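Local coordinates for protein 3-dehydroquinate dehydratase (Enterococcus faecalis, PDB 4PH6) that catalyses the cis-dehydration of 3-dehydroquinate to 3-dehydroshikimate through an imine intermediate, the third step of the chorismate pathway, at residues 100-104 and 116-122; 127-132 and 166-170. All blocks are in the same frame, centred on the assembly; numbering follows the deposited sequence.

Contact 1: residues 100-104 and 116-122; sequences YFALY and LDIELFA
Tyr100 OH meets a water and a backbone N-H: the water lies 2.6 Å from Tyr100 OH, in the plane of the ring, and strand 116-119 adds a weak but nearly straight bond, Glu119 N to Tyr100 OH at 3.4 Å (167°). The same water donates to Asp117 OD1, 2.6 Å from the water oxygen, and is linked at longer range to Tyr104 OH; one solvent molecule thus lies among both helix tyrosines and a strand carboxylate. Tyr104 OH also lies 2.8 Å from Asp117 O, and is hydrogen-bonded to the backbone N of Phe84. Beside these polar groups the Tyr104 ring takes Leu116 CD1 over one face in a CH-pi contact, the methyl 3.6 Å from the ring centroid and only 10° off its normal. With CG of Leu116 opposite its own backbone N (chi1 -179°), that branch reaches out over the ring. At the other end, Ala122, closing the type I turn that begins at Glu119, sets its CB 3.9 Å from Phe101 CZ and also against Tyr100 CE2; Tyr100 CD2 in turn covers the centre of one Phe101 face. Asp117 OD2 and Glu119 OE2 both form salt bridges with Arg85, a predicted 3-dehydroquinate-binding residue, and Asp117 lies close to Lys173, the predicted Schiff-base lysine. Helix 97-110 is the crossover between parallel strands 80-83 and 115-119, a beta-alpha-beta unit of the (beta/alpha)8 barrel, whose second strand here carries carboxylates beside the predicted active site.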
loop_
_atom_site.group_PDB
_atom_site.type_symbol
_atom_site.label_atom_id
_atom_site.label_comp_id
_atom_site.label_asym_id
_atom_site.label_seq_id
_atom_site.Cartn_x
_atom_site.Cartn_y
_atom_site.Cartn_z
ATOM N N TYR A 100 23.009 -26.536 -12.174
ATOM C CA TYR A 100 22.676 -25.431 -11.309
ATOM C C TYR A 100 23.834 -25.170 -10.344
ATOM O O TYR A 100 24.367 -24.057 -10.285
ATOM C CB TYR A 100 21.378 -25.714 -10.553
ATOM C CG TYR A 100 20.982 -24.638 -9.569
ATOM C CD1 TYR A 100 20.352 -23.476 -9.996
ATOM C CD2 TYR A 100 21.213 -24.793 -8.206
ATOM C CE1 TYR A 100 19.979 -22.484 -9.088
ATOM C CE2 TYR A 100 20.841 -23.812 -7.297
ATOM C CZ TYR A 100 20.221 -22.662 -7.744
ATOM O OH TYR A 100 19.849 -21.685 -6.842
ATOM N N PHE A 101 24.255 -26.199 -9.618
ATOM C CA PHE A 101 25.321 -26.013 -8.637
ATOM C C PHE A 101 26.707 -25.845 -9.266
ATOM O O PHE A 101 27.549 -25.129 -8.719
ATOM C CB PHE A 101 25.321 -27.173 -7.641
ATOM C CG PHE A 101 24.194 -27.102 -6.664
ATOM C CD1 PHE A 101 24.231 -26.201 -5.621
ATOM C CD2 PHE A 101 23.080 -27.913 -6.804
ATOM C CE1 PHE A 101 23.198 -26.126 -4.721
ATOM C CE2 PHE A 101 22.050 -27.842 -5.910
ATOM C CZ PHE A 101 22.105 -26.949 -4.863
ATOM N N ALA A 102 26.944 -26.481 -10.408
ATOM C CA ALA A 102 28.239 -26.351 -11.088
ATOM C C ALA A 102 28.484 -24.913 -11.585
ATOM O O ALA A 102 29.599 -24.380 -11.471
ATOM C CB ALA A 102 28.324 -27.336 -12.244
ATOM N N LEU A 103 27.433 -24.293 -12.121
ATOM C CA LEU A 103 27.491 -22.905 -12.594
ATOM C C LEU A 103 27.832 -21.939 -11.467
ATOM O O LEU A 103 28.709 -21.084 -11.607
ATOM C CB LEU A 103 26.164 -22.490 -13.223
ATOM C CG LEU A 103 26.046 -21.040 -13.722
ATOM C CD1 LEU A 103 27.288 -20.560 -14.470
ATOM C CD2 LEU A 103 24.814 -20.882 -14.602
ATOM N N TYR A 104 27.110 -22.070 -10.360
ATOM C CA TYR A 104 27.323 -21.214 -9.203
ATOM C C TYR A 104 28.732 -21.384 -8.614
ATOM O O TYR A 104 29.389 -20.392 -8.285
ATOM C CB TYR A 104 26.264 -21.502 -8.135
ATOM C CG TYR A 104 24.944 -20.770 -8.326
ATOM C CD1 TYR A 104 24.784 -19.805 -9.317
ATOM C CD2 TYR A 104 23.867 -21.024 -7.484
ATOM C CE1 TYR A 104 23.581 -19.127 -9.468
ATOM C CE2 TYR A 104 22.671 -20.360 -7.626
ATOM C CZ TYR A 104 22.529 -19.408 -8.611
ATOM O OH TYR A 104 21.320 -18.750 -8.738
ATOM N N LEU A 116 24.759 -13.642 -3.987
ATOM C CA LEU A 116 24.388 -14.847 -4.714
ATOM C C LEU A 116 23.013 -15.308 -4.261
ATOM O O LEU A 116 22.761 -15.473 -3.060
ATOM C CB LEU A 116 25.435 -15.963 -4.507
ATOM C CG LEU A 116 25.245 -17.317 -5.209
ATOM C CD1 LEU A 116 24.970 -17.151 -6.705
ATOM C CD2 LEU A 116 26.452 -18.246 -4.968
ATOM N N ASP A 117 22.131 -15.492 -5.236
ATOM C CA ASP A 117 20.797 -16.007 -5.019
ATOM C C ASP A 117 20.796 -17.549 -5.022
ATOM O O ASP A 117 21.219 -18.181 -5.990
ATOM C CB ASP A 117 19.844 -15.466 -6.102
ATOM C CG ASP A 117 18.420 -15.995 -5.959
ATOM O OD1 ASP A 117 18.218 -17.202 -6.197
ATOM O OD2 ASP A 117 17.496 -15.201 -5.665
ATOM N N ILE A 118 20.301 -18.143 -3.939
ATOM C CA ILE A 118 20.188 -19.591 -3.831
ATOM C C ILE A 118 18.796 -19.965 -3.316
ATOM O O ILE A 118 18.361 -19.497 -2.273
ATOM C CB ILE A 118 21.250 -20.182 -2.894
ATOM C CG1 ILE A 118 22.655 -19.837 -3.399
ATOM C CG2 ILE A 118 21.069 -21.713 -2.752
ATOM C CD1 ILE A 118 23.762 -20.292 -2.482
ATOM N N GLU A 119 18.093 -20.798 -4.063
ATOM C CA GLU A 119 16.753 -21.189 -3.663
ATOM C C GLU A 119 16.776 -22.109 -2.442
ATOM O O GLU A 119 17.495 -23.106 -2.411
ATOM C CB GLU A 119 16.032 -21.833 -4.838
ATOM C CG GLU A 119 15.846 -20.842 -5.967
ATOM C CD GLU A 119 15.207 -21.426 -7.203
ATOM O OE1 GLU A 119 14.917 -22.642 -7.235
ATOM O OE2 GLU A 119 15.006 -20.651 -8.161
ATOM N N LEU A 120 15.999 -21.723 -1.432
ATOM C CA LEU A 120 15.841 -22.493 -0.206
ATOM C C LEU A 120 15.672 -23.986 -0.473
ATOM O O LEU A 120 16.260 -24.810 0.224
ATOM C CB LEU A 120 14.639 -21.969 0.597
ATOM C CG LEU A 120 14.118 -22.788 1.790
ATOM C CD1 LEU A 120 15.136 -22.838 2.939
ATOM C CD2 LEU A 120 12.766 -22.267 2.291
ATOM N N PHE A 121 14.864 -24.333 -1.465
ATOM C CA PHE A 121 14.449 -25.708 -1.721
ATOM C C PHE A 121 15.395 -26.563 -2.576
ATOM O O PHE A 121 15.162 -27.687 -2.751
ATOM C CB PHE A 121 13.012 -25.812 -2.268
ATOM C CG PHE A 121 11.961 -25.445 -1.273
ATOM C CD1 PHE A 121 10.984 -24.583 -1.592
ATOM C CD2 PHE A 121 11.989 -25.930 -0.021
ATOM C CE1 PHE A 121 10.036 -24.213 -0.690
ATOM C CE2 PHE A 121 11.044 -25.552 0.897
ATOM C CZ PHE A 121 10.060 -24.696 0.564
ATOM N N ALA A 122 16.454 -25.984 -3.088
ATOM C CA ALA A 122 17.446 -26.716 -3.822
ATOM C C ALA A 122 18.151 -27.600 -2.856
ATOM O O ALA A 122 18.105 -27.379 -1.717
ATOM C CB ALA A 122 18.430 -25.793 -4.497
HETATM O O HOH W 1 18.569 -19.524 -7.314
#

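Contact 2: residues 127-132 and 166-170; sequences ADTLIH and MRQAD
A single carboxylate oxygen, Asp128 OD1, receives two nitrogens of Arg167, while Asp128 OD2 takes no share in the grip. The stronger bond is from Arg167 NE to Asp128 OD1, 2.9 Å and 159°, arriving on the syn side; NH2 of Arg167 adds a more bent one at 3.3 Å to Asp128 OD1, from above the carboxylate plane. Both bonds lie close to the guanidinium plane, which is turned 58° from that of the carboxylate. Bends at chi2 (-103°) and chi3 fold the arginine chain back to reach helix 124-136. Ala127 CB lies in the guanidinium plane just beyond NH2, 3.4 Å from Arg167 NH2, and Ile131 CD1 packs against Arg167 O. At the outer margin Gln168 OE1 meets the edge of the His132 ring, with its amide plane oblique to the imidazole. Gln168, at positive phi, is the C-prime residue of the Schellman motif ending helix 154-166, and Arg167 thus springs from a tightly turned helix terminus. With NH1 of Arg167 bonded to Leu120 O, the guanidinium is engaged through all three nitrogens, which should limit its rotation and probably stabilises the charges of both Asp128 and Arg167.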
loop_
_atom_site.group_PDB
_atom_site.type_symbol
_atom_site.label_atom_id
_atom_site.label_comp_id
_atom_site.label_asym_id
_atom_site.label_seq_id
_atom_site.Cartn_x
_atom_site.Cartn_y
_atom_site.Cartn_z
ATOM N N ALA A 127 23.822 -27.085 -1.501
ATOM C CA ALA A 127 23.668 -25.646 -1.341
ATOM C C ALA A 127 24.483 -25.150 -0.155
ATOM O O ALA A 127 25.110 -24.100 -0.237
ATOM C CB ALA A 127 22.183 -25.262 -1.190
ATOM N N ASP A 128 24.481 -25.903 0.944
ATOM C CA ASP A 128 25.243 -25.485 2.113
ATOM C C ASP A 128 26.738 -25.400 1.792
ATOM O O ASP A 128 27.412 -24.435 2.168
ATOM C CB ASP A 128 25.000 -26.436 3.288
ATOM C CG ASP A 128 23.654 -26.199 3.950
ATOM O OD1 ASP A 128 22.984 -25.205 3.587
ATOM O OD2 ASP A 128 23.274 -26.988 4.841
ATOM N N THR A 129 27.245 -26.400 1.084
ATOM C CA THR A 129 28.653 -26.414 0.715
ATOM C C THR A 129 28.972 -25.198 -0.142
ATOM O O THR A 129 30.016 -24.577 0.027
ATOM C CB THR A 129 29.032 -27.705 -0.042
ATOM O OG1 THR A 129 28.684 -28.837 0.758
ATOM C CG2 THR A 129 30.523 -27.737 -0.356
ATOM N N LEU A 130 28.058 -24.867 -1.051
ATOM C CA LEU A 130 28.179 -23.693 -1.907
ATOM C C LEU A 130 28.162 -22.383 -1.102
ATOM O O LEU A 130 28.962 -21.472 -1.346
ATOM C CB LEU A 130 27.058 -23.681 -2.941
ATOM C CG LEU A 130 26.982 -22.413 -3.791
ATOM C CD1 LEU A 130 28.247 -22.269 -4.657
ATOM C CD2 LEU A 130 25.713 -22.407 -4.648
ATOM N N ILE A 131 27.251 -22.302 -0.142
ATOM C CA ILE A 131 27.141 -21.127 0.715
ATOM C C ILE A 131 28.474 -20.759 1.380
ATOM O O ILE A 131 28.890 -19.597 1.328
ATOM C CB ILE A 131 26.079 -21.336 1.814
ATOM C CG1 ILE A 131 24.684 -21.432 1.195
ATOM C CG2 ILE A 131 26.135 -20.194 2.814
ATOM C CD1 ILE A 131 23.606 -21.885 2.165
ATOM N N HIS A 132 29.137 -21.743 1.992
ATOM C CA HIS A 132 30.404 -21.490 2.674
ATOM C C HIS A 132 31.519 -21.121 1.707
ATOM O O HIS A 132 32.368 -20.292 2.043
ATOM C CB HIS A 132 30.826 -22.698 3.516
ATOM C CG HIS A 132 29.831 -23.044 4.576
ATOM N ND1 HIS A 132 29.337 -22.115 5.462
ATOM C CD2 HIS A 132 29.211 -24.211 4.865
ATOM C CE1 HIS A 132 28.459 -22.687 6.255
ATOM N NE2 HIS A 132 28.361 -23.965 5.919
ATOM N N MET A 166 17.889 -19.809 9.323
ATOM C CA MET A 166 18.548 -20.936 9.989
ATOM C C MET A 166 19.658 -21.541 9.139
ATOM O O MET A 166 20.604 -22.124 9.670
ATOM C CB MET A 166 17.538 -22.035 10.335
ATOM C CG MET A 166 16.580 -21.690 11.459
ATOM S SD MET A 166 15.287 -22.926 11.686
ATOM C CE MET A 166 14.377 -22.165 13.023
ATOM N N ARG A 167 19.519 -21.435 7.824
ATOM C CA ARG A 167 20.536 -21.936 6.909
ATOM C C ARG A 167 21.564 -20.852 6.644
ATOM O O ARG A 167 22.246 -20.895 5.625
ATOM C CB ARG A 167 19.928 -22.386 5.571
ATOM C CG ARG A 167 18.845 -23.460 5.646
ATOM C CD ARG A 167 19.352 -24.846 5.247
ATOM N NE ARG A 167 20.097 -24.859 3.986
ATOM C CZ ARG A 167 19.553 -24.914 2.770
ATOM N NH1 ARG A 167 18.230 -24.943 2.621
ATOM N NH2 ARG A 167 20.339 -24.925 1.694
ATOM N N GLN A 168 21.642 -19.862 7.534
ATOM C CA GLN A 168 22.663 -18.808 7.472
ATOM C C GLN A 168 22.589 -17.924 6.214
ATOM O O GLN A 168 23.615 -17.504 5.672
ATOM C CB GLN A 168 24.067 -19.420 7.587
ATOM C CG GLN A 168 24.291 -20.289 8.824
ATOM C CD GLN A 168 25.696 -20.888 8.893
ATOM O OE1 GLN A 168 26.694 -20.204 8.642
ATOM N NE2 GLN A 168 25.776 -22.174 9.231
ATOM N N ALA A 169 21.377 -17.631 5.758
ATOM C CA ALA A 169 21.210 -16.618 4.729
ATOM C C ALA A 169 21.652 -15.254 5.254
ATOM O O ALA A 169 21.409 -14.911 6.413
ATOM C CB ALA A 169 19.777 -16.550 4.268
ATOM N N ASP A 170 22.311 -14.481 4.405
ATOM C CA ASP A 170 22.546 -13.084 4.725
ATOM C C ASP A 170 21.252 -12.279 4.516
ATOM O O ASP A 170 20.982 -11.315 5.226
ATOM C CB ASP A 170 23.693 -12.539 3.880
ATOM C CG ASP A 170 25.026 -13.160 4.266
ATOM O OD1 ASP A 170 25.379 -13.093 5.459
ATOM O OD2 ASP A 170 25.705 -13.742 3.394
#

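In the fold
Contact 1 closes before contact 2 opens along the chain, and their centres lie about 10 Å apart on the same side of the chain's centre. Strand 115-119 leads through its turn into helix 124-136, which supplies one half of contact 2 and packs on contact 1: Leu130 CD2 sits 3.6 Å from Ile118 CD1, and the start of the helix reaches Phe101. Through Arg167 the loop after helix 154-166 also reaches the turn of contact 1. Contact 1 approaches the predicted active site through Asp117, while contact 2 joins the outer helix 124-136 to the loop leading into strand 171-176, so that successive units of the barrel are tied together.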